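Local coordinates for IclR family transcriptional regulator (Brucella abortus, PDB 5WHM), which represses transcription as an IclR-type regulator, probably by binding operator DNA through a winged helix-turn-helix domain joined to a GAF-like C-terminal domain, at residues T63-L66 and V67-Y71; G29-V32 and L33-F36; R244-E248 and D249-P253. All coordinates share one frame; numbering follows the deposited sequence.

Contact 1. Residues T63-L66 and V67-Y71. With EDO (1,2-ethanediol), chain I.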
loop_
_atom_site.group_PDB
_atom_site.type_symbol
_atom_site.label_atom_id
_atom_site.label_comp_id
_atom_site.label_asym_id
_atom_site.label_seq_id
_atom_site.Cartn_x
_atom_site.Cartn_y
_atom_site.Cartn_z
ATOM N N THR C 63 2.094 -20.398 0.232
ATOM C CA THR C 63 0.749 -19.841 0.317
ATOM C C THR C 63 0.067 -20.237 1.621
ATOM O O THR C 63 -0.642 -19.418 2.212
ATOM C CB THR C 63 -0.119 -20.242 -0.888
ATOM O OG1 THR C 63 -0.167 -21.654 -1.011
ATOM C CG2 THR C 63 0.413 -19.641 -2.245
ATOM N N HIS C 64 0.257 -21.482 2.081
ATOM C CA HIS C 64 -0.285 -21.877 3.387
ATOM C C HIS C 64 0.213 -20.946 4.483
ATOM O O HIS C 64 -0.569 -20.470 5.322
ATOM C CB HIS C 64 0.105 -23.323 3.708
ATOM C CG HIS C 64 -0.117 -23.699 5.143
ATOM N ND1 HIS C 64 -1.352 -24.075 5.622
ATOM C CD2 HIS C 64 0.733 -23.751 6.199
ATOM C CE1 HIS C 64 -1.252 -24.359 6.915
ATOM N NE2 HIS C 64 0.007 -24.188 7.287
ATOM N N THR C 65 1.526 -20.682 4.489
ATOM C CA THR C 65 2.106 -19.759 5.461
ATOM C C THR C 65 1.491 -18.358 5.346
ATOM O O THR C 65 1.157 -17.722 6.356
ATOM C CB THR C 65 3.622 -19.726 5.235
ATOM O OG1 THR C 65 4.103 -21.056 5.379
ATOM C CG2 THR C 65 4.349 -18.787 6.222
ATOM N N LEU C 66 1.382 -17.840 4.120
ATOM C CA LEU C 66 0.871 -16.484 3.930
ATOM C C LEU C 66 -0.586 -16.382 4.384
ATOM O O LEU C 66 -0.995 -15.362 4.948
ATOM C CB LEU C 66 1.041 -16.065 2.448
ATOM C CG LEU C 66 2.510 -15.886 2.048
ATOM C CD1 LEU C 66 2.682 -15.817 0.483
ATOM C CD2 LEU C 66 3.084 -14.626 2.705
ATOM N N VAL C 67 -1.379 -17.439 4.165
ATOM C CA VAL C 67 -2.759 -17.446 4.666
ATOM C C VAL C 67 -2.793 -17.447 6.197
ATOM O O VAL C 67 -3.538 -16.679 6.817
ATOM C CB VAL C 67 -3.534 -18.635 4.071
ATOM C CG1 VAL C 67 -4.944 -18.763 4.731
ATOM C CG2 VAL C 67 -3.627 -18.462 2.536
ATOM N N ARG C 68 -1.991 -18.298 6.837
ATOM C CA ARG C 68 -2.047 -18.314 8.301
ATOM C C ARG C 68 -1.639 -16.966 8.884
ATOM O O ARG C 68 -2.113 -16.584 9.959
ATOM C CB ARG C 68 -1.168 -19.424 8.872
ATOM C CG ARG C 68 -1.733 -20.807 8.644
ATOM C CD ARG C 68 -1.157 -21.822 9.622
ATOM N NE ARG C 68 -1.484 -21.502 11.009
ATOM C CZ ARG C 68 -0.896 -22.071 12.056
ATOM N NH1 ARG C 68 0.060 -22.976 11.851
ATOM N NH2 ARG C 68 -1.251 -21.724 13.298
ATOM N N LEU C 69 -0.771 -16.233 8.186
ATOM C CA LEU C 69 -0.271 -14.964 8.677
ATOM C C LEU C 69 -1.210 -13.801 8.378
ATOM O O LEU C 69 -1.047 -12.751 8.988
ATOM C CB LEU C 69 1.109 -14.670 8.042
ATOM C CG LEU C 69 2.313 -15.531 8.466
ATOM C CD1 LEU C 69 3.535 -15.269 7.508
ATOM C CD2 LEU C 69 2.661 -15.196 9.888
ATOM N N GLY C 70 -2.169 -13.964 7.462
ATOM C CA GLY C 70 -3.076 -12.886 7.102
ATOM C C GLY C 70 -2.658 -12.065 5.896
ATOM O O GLY C 70 -3.267 -11.018 5.659
ATOM N N TYR C 71 -1.625 -12.483 5.143
ATOM C CA TYR C 71 -1.239 -11.779 3.903
ATOM C C TYR C 71 -1.972 -12.290 2.677
ATOM O O TYR C 71 -2.063 -11.570 1.670
ATOM C CB TYR C 71 0.266 -11.913 3.633
ATOM C CG TYR C 71 1.072 -11.381 4.785
ATOM C CD1 TYR C 71 1.049 -10.013 5.102
ATOM C CD2 TYR C 71 1.866 -12.240 5.562
ATOM C CE1 TYR C 71 1.763 -9.519 6.182
ATOM C CE2 TYR C 71 2.591 -11.748 6.644
ATOM C CZ TYR C 71 2.529 -10.383 6.938
ATOM O OH TYR C 71 3.252 -9.870 7.995
HETATM C C1 EDO I . -6.107 -10.230 7.178
HETATM O O1 EDO I . -5.183 -10.033 8.250
HETATM C C2 EDO I . -7.420 -10.797 7.711
HETATM O O2 EDO I . -7.153 -11.995 8.450
#
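Leu66 O accepts from three successive backbone N-H groups where helix 56-69 stops: Tyr71 N binds it at 3.0 Å, while Gly70 N and Leu69 N add weak bonds. The Tyr71 bond and a second one, Gly70 N to Val67 O at 3.1 Å, form a Schellman motif ending a helix of the helix-turn-helix domain. Gly70 takes the positive phi (94°) readily, having no CB. Upstream, the regular i to i+4 pattern holds, as Val67 N on Thr63 O shows (2.9 Å).

On the surface turned to the second subunit, His64 and Arg68 run side by side. Arg68 CG lies over one face of the imidazole, offset toward its rim, in a CH-pi contact 4.2 Å from the ring centroid. His64 CG is anti to the backbone N (chi1 166°), which swings the ring alongside the next helical turn, while the Arg68 chain bends at chi3 and leaves its guanidinium plane 57° from the ring. Both polar ends go to Asp19 of the second subunit: His64 NE2 by a hydrogen bond, Arg68 NH1 by a salt bridge. Arg68 NH2 also pairs with Glu16 of that subunit, so the carboxylates probably balance the arginine's charge and would favour a protonated imidazole.

Thr65 and Leu69 point the same way, Thr65 CG2 meeting Leu69 CD1 at 3.8 Å. On the buried side, Leu66 crosses Tyr71 at about a right angle, its CD2 lying 3.9 Å from Tyr71 CD2 in an oblique approach to the ring.

Contact 2. Residues G29-V32 and L33-F36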
loop_
_atom_site.group_PDB
_atom_site.type_symbol
_atom_site.label_atom_id
_atom_site.label_comp_id
_atom_site.label_asym_id
_atom_site.label_seq_id
_atom_site.Cartn_x
_atom_site.Cartn_y
_atom_site.Cartn_z
ATOM N N GLY C 29 8.767 -16.460 -0.956
ATOM C CA GLY C 29 7.460 -15.979 -0.523
ATOM C C GLY C 29 7.117 -14.609 -1.080
ATOM O O GLY C 29 5.970 -14.355 -1.460
ATOM N N LEU C 30 8.097 -13.698 -1.130
ATOM C CA LEU C 30 7.800 -12.378 -1.697
ATOM C C LEU C 30 7.561 -12.470 -3.199
ATOM O O LEU C 30 6.723 -11.733 -3.741
ATOM C CB LEU C 30 8.932 -11.401 -1.404
ATOM C CG LEU C 30 8.967 -11.014 0.082
ATOM C CD1 LEU C 30 10.308 -10.414 0.418
ATOM C CD2 LEU C 30 7.892 -10.001 0.370
ATOM N N GLU C 31 8.264 -13.379 -3.877
ATOM C CA GLU C 31 7.998 -13.625 -5.293
ATOM C C GLU C 31 6.574 -14.151 -5.504
ATOM O O GLU C 31 5.913 -13.790 -6.485
ATOM C CB GLU C 31 9.035 -14.611 -5.815
ATOM C CG GLU C 31 9.468 -14.437 -7.233
ATOM C CD GLU C 31 9.862 -12.995 -7.620
ATOM O OE1 GLU C 31 10.654 -12.329 -6.923
ATOM O OE2 GLU C 31 9.375 -12.540 -8.658
ATOM N N VAL C 32 6.082 -15.011 -4.602
ATOM C CA VAL C 32 4.678 -15.425 -4.642
ATOM C C VAL C 32 3.753 -14.211 -4.496
ATOM O O VAL C 32 2.797 -14.043 -5.258
ATOM C CB VAL C 32 4.387 -16.478 -3.543
ATOM C CG1 VAL C 32 2.854 -16.649 -3.333
ATOM C CG2 VAL C 32 5.059 -17.837 -3.881
ATOM N N LEU C 33 4.005 -13.359 -3.502
ATOM C CA LEU C 33 3.135 -12.193 -3.330
ATOM C C LEU C 33 3.192 -11.268 -4.542
ATOM O O LEU C 33 2.183 -10.641 -4.887
ATOM C CB LEU C 33 3.516 -11.410 -2.075
ATOM C CG LEU C 33 3.198 -12.104 -0.751
ATOM C CD1 LEU C 33 3.842 -11.315 0.402
ATOM C CD2 LEU C 33 1.661 -12.224 -0.593
ATOM N N ARG C 34 4.340 -11.199 -5.226
ATOM C CA ARG C 34 4.427 -10.348 -6.423
ATOM C C ARG C 34 3.632 -10.889 -7.607
ATOM O O ARG C 34 3.484 -10.170 -8.607
ATOM C CB ARG C 34 5.880 -10.174 -6.861
ATOM C CG ARG C 34 6.732 -9.288 -5.973
ATOM C CD ARG C 34 8.070 -9.003 -6.690
ATOM N NE ARG C 34 8.920 -8.058 -5.967
ATOM C CZ ARG C 34 9.065 -6.770 -6.289
ATOM N NH1 ARG C 34 9.872 -5.982 -5.566
ATOM N NH2 ARG C 34 8.416 -6.270 -7.338
ATOM N N CYS C 35 3.154 -12.137 -7.545
ATOM C CA CYS C 35 2.342 -12.682 -8.635
ATOM C C CYS C 35 0.998 -11.988 -8.732
ATOM O O CYS C 35 0.368 -12.024 -9.790
ATOM C CB CYS C 35 2.089 -14.175 -8.424
ATOM S SG CYS C 35 3.522 -15.168 -8.749
ATOM N N PHE C 36 0.522 -11.424 -7.623
ATOM C CA PHE C 36 -0.767 -10.746 -7.571
ATOM C C PHE C 36 -0.587 -9.308 -8.030
ATOM O O PHE C 36 0.341 -8.612 -7.591
ATOM C CB PHE C 36 -1.350 -10.807 -6.155
ATOM C CG PHE C 36 -1.648 -12.218 -5.688
ATOM C CD1 PHE C 36 -0.647 -12.999 -5.145
ATOM C CD2 PHE C 36 -2.928 -12.763 -5.813
ATOM C CE1 PHE C 36 -0.897 -14.313 -4.731
ATOM C CE2 PHE C 36 -3.199 -14.060 -5.377
ATOM C CZ PHE C 36 -2.186 -14.843 -4.838
#
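Val32 and Phe36 meet through a carbonyl: Val32 O lies at the edge of the Phe36 ring, near its plane, 3.6 Å from CD1. The same oxygen takes Cys35 N at 3.0 Å, but this donor stands 61° out of the carbonyl plane, whereas Leu33 N and Arg34 N make ordinary i to i+4 bonds to Gly29 O and Leu30 O. Cys35 N thus reaches back three residues, and Phe36 N closes the type I turn Leu33-Phe36 on Leu33 O.

Leu30 and Leu33 make a loose apolar contact, Leu30 CD2 to Leu33 CD1 at 4.3 Å. Arg34 CG, anti to its own carbonyl carbon (chi1 -72°), sits 3.3 Å from Leu30 O; from there the chain extends to NE. Glu31 OE1 stops 4.7 Å from Arg34 NE, so their opposite charges do not touch. Each has its own salt bridge instead, Glu31 OE1 with Arg126 NH2 and Arg34 NH2 with Asp125 OD1, tying the helix and the turn to the end of strand 118-125 and the residue after it. Val32 packs on Ile48 and Leu62, and Leu33 on Leu66. Such a helix, packed on helices 45-52 and 56-69, with Leu33 against Leu83 of strand 81-83, is as expected of the first helix of a winged helix-turn-helix domain.

Contact 3. Residues R244-E248 and D249-P253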
loop_
_atom_site.group_PDB
_atom_site.type_symbol
_atom_site.label_atom_id
_atom_site.label_comp_id
_atom_site.label_asym_id
_atom_site.label_seq_id
_atom_site.Cartn_x
_atom_site.Cartn_y
_atom_site.Cartn_z
ATOM N N ARG C 244 3.003 17.820 -28.520
ATOM C CA ARG C 244 4.462 17.813 -28.385
ATOM C C ARG C 244 5.022 19.222 -28.201
ATOM O O ARG C 244 5.837 19.467 -27.301
ATOM C CB ARG C 244 5.084 17.140 -29.616
ATOM C CG ARG C 244 6.564 17.458 -29.833
ATOM C CD ARG C 244 7.119 16.773 -31.082
ATOM N NE ARG C 244 7.116 15.309 -30.981
ATOM C CZ ARG C 244 8.072 14.584 -30.403
ATOM N NH1 ARG C 244 9.123 15.176 -29.845
ATOM N NH2 ARG C 244 7.987 13.262 -30.395
ATOM N N GLU C 245 4.554 20.172 -29.014
ATOM C CA GLU C 245 5.074 21.537 -28.953
ATOM C C GLU C 245 4.829 22.190 -27.588
ATOM O O GLU C 245 5.716 22.862 -27.042
ATOM C CB GLU C 245 4.455 22.374 -30.068
ATOM C CG GLU C 245 4.719 23.860 -29.901
ATOM C CD GLU C 245 4.365 24.659 -31.144
ATOM O OE1 GLU C 245 3.847 24.052 -32.110
ATOM O OE2 GLU C 245 4.599 25.887 -31.140
ATOM N N LYS C 246 3.635 22.016 -27.018
ATOM C CA LYS C 246 3.394 22.521 -25.667
ATOM C C LYS C 246 4.321 21.860 -24.639
ATOM O O LYS C 246 4.823 22.525 -23.722
ATOM C CB LYS C 246 1.931 22.300 -25.288
ATOM C CG LYS C 246 1.498 23.036 -24.028
ATOM C CD LYS C 246 -0.018 22.962 -23.848
ATOM C CE LYS C 246 -0.542 24.082 -22.939
ATOM N NZ LYS C 246 -0.058 25.435 -23.352
ATOM N N LEU C 247 4.556 20.554 -24.758
ATOM C CA LEU C 247 5.429 19.899 -23.792
ATOM C C LEU C 247 6.880 20.354 -23.946
ATOM O O LEU C 247 7.567 20.570 -22.943
ATOM C CB LEU C 247 5.316 18.379 -23.921
ATOM C CG LEU C 247 3.937 17.816 -23.549
ATOM C CD1 LEU C 247 3.844 16.330 -23.816
ATOM C CD2 LEU C 247 3.560 18.110 -22.097
ATOM N N GLU C 248 7.362 20.511 -25.193
ATOM C CA GLU C 248 8.766 20.857 -25.418
ATOM C C GLU C 248 9.061 22.315 -25.067
ATOM O O GLU C 248 10.143 22.635 -24.555
ATOM C CB GLU C 248 9.141 20.603 -26.895
ATOM C CG GLU C 248 9.048 19.128 -27.319
ATOM C CD GLU C 248 9.472 18.896 -28.777
ATOM O OE1 GLU C 248 9.259 19.794 -29.639
ATOM O OE2 GLU C 248 10.028 17.807 -29.050
ATOM N N ASP C 249 8.139 23.221 -25.391
ATOM C CA ASP C 249 8.389 24.649 -25.247
ATOM C C ASP C 249 7.921 25.223 -23.910
ATOM O O ASP C 249 8.410 26.283 -23.498
ATOM C CB ASP C 249 7.675 25.415 -26.357
ATOM C CG ASP C 249 8.269 25.149 -27.751
ATOM O OD1 ASP C 249 9.231 24.346 -27.897
ATOM O OD2 ASP C 249 7.749 25.765 -28.702
ATOM N N ASP C 250 6.961 24.578 -23.250
ATOM C CA ASP C 250 6.277 25.191 -22.115
ATOM C C ASP C 250 6.328 24.253 -20.906
ATOM O O ASP C 250 6.977 24.557 -19.900
ATOM C CB ASP C 250 4.824 25.544 -22.508
ATOM C CG ASP C 250 4.070 26.340 -21.415
ATOM O OD1 ASP C 250 4.718 26.834 -20.467
ATOM O OD2 ASP C 250 2.823 26.492 -21.514
ATOM N N ILE C 251 5.669 23.103 -20.981
ATOM C CA ILE C 251 5.541 22.266 -19.780
ATOM C C ILE C 251 6.898 21.688 -19.367
ATOM O O ILE C 251 7.254 21.667 -18.175
ATOM C CB ILE C 251 4.500 21.156 -19.997
ATOM C CG1 ILE C 251 3.126 21.749 -20.333
ATOM C CG2 ILE C 251 4.360 20.272 -18.703
ATOM C CD1 ILE C 251 2.692 22.856 -19.407
ATOM N N GLY C 252 7.654 21.165 -20.328
ATOM C CA GLY C 252 8.934 20.563 -20.031
ATOM C C GLY C 252 9.868 21.496 -19.273
ATOM O O GLY C 252 10.357 21.154 -18.185
ATOM N N PRO C 253 10.141 22.692 -19.838
ATOM C CA PRO C 253 10.931 23.696 -19.095
ATOM C C PRO C 253 10.357 24.046 -17.724
ATOM O O PRO C 253 11.112 24.125 -16.745
ATOM C CB PRO C 253 10.939 24.899 -20.059
ATOM C CG PRO C 253 10.928 24.254 -21.411
ATOM C CD PRO C 253 9.996 23.072 -21.265
#
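Helix 244-265, which packs on the antiparallel sheet of the GAF-like C-terminal domain, widens into a pi-type turn at 249-251 and runs on. Its signature is Lys246 O, which accepts both Ile251 N (2.9 Å, N-H...O 165°) and Asp250 N (3.0 Å); the second donor stands 38° out of the carbonyl plane. Gly252 N then also reaches back five residues, to Leu247 O at 2.7 Å. Pro253 has no N-H to continue the series, and its CD instead rests 3.3 Å from Glu248 O. The axes of 244-248 and 249-253 lie 42° apart, consistent with a kink at Pro253.

Lys246 and Asp250 lie side by side, the lysine bending at chi4 to bring NZ within 3.6 Å of Asp250 OD2 in a long salt bridge. Tyr114 OH is hydrogen-bonded to that same OD2, while Arg254 pairs with OD1, fixing the carboxylate at both oxygens. Glu245 and Asp249 bring like charges near each other. On the buried face, Leu247 CD2 packs against Ile251 CB, and both side chains touch Val219 of the sheet. One turn earlier, Arg244 NH1 meets Glu248 OE2 from above the carboxylate plane at 2.9 Å, with that oxygen lying in the guanidinium plane.

How the contacts relate
Contacts 1 and 2 belong to one helix-turn-helix core and touch directly: Leu66 CD1 packs on Leu33 CD2 and on Val32 CG1, each at 3.9 Å. Both are largely buried, both end a helix, and both meet the second subunit. Their exits differ, contact 1 closing through a positive-phi glycine and contact 2 through a type I turn. Contact 3 lies in the other domain, its centre about 49 Å from that of contact 1 and 40 Å from that of contact 2, without touching another chain of the assembly. Only partly buried, it keeps its helix going through a pi-type turn. Contact 1 sends its charges to the second subunit, contact 2 to the C-terminal domain of its own chain, and contact 3 pairs them largely along its helix.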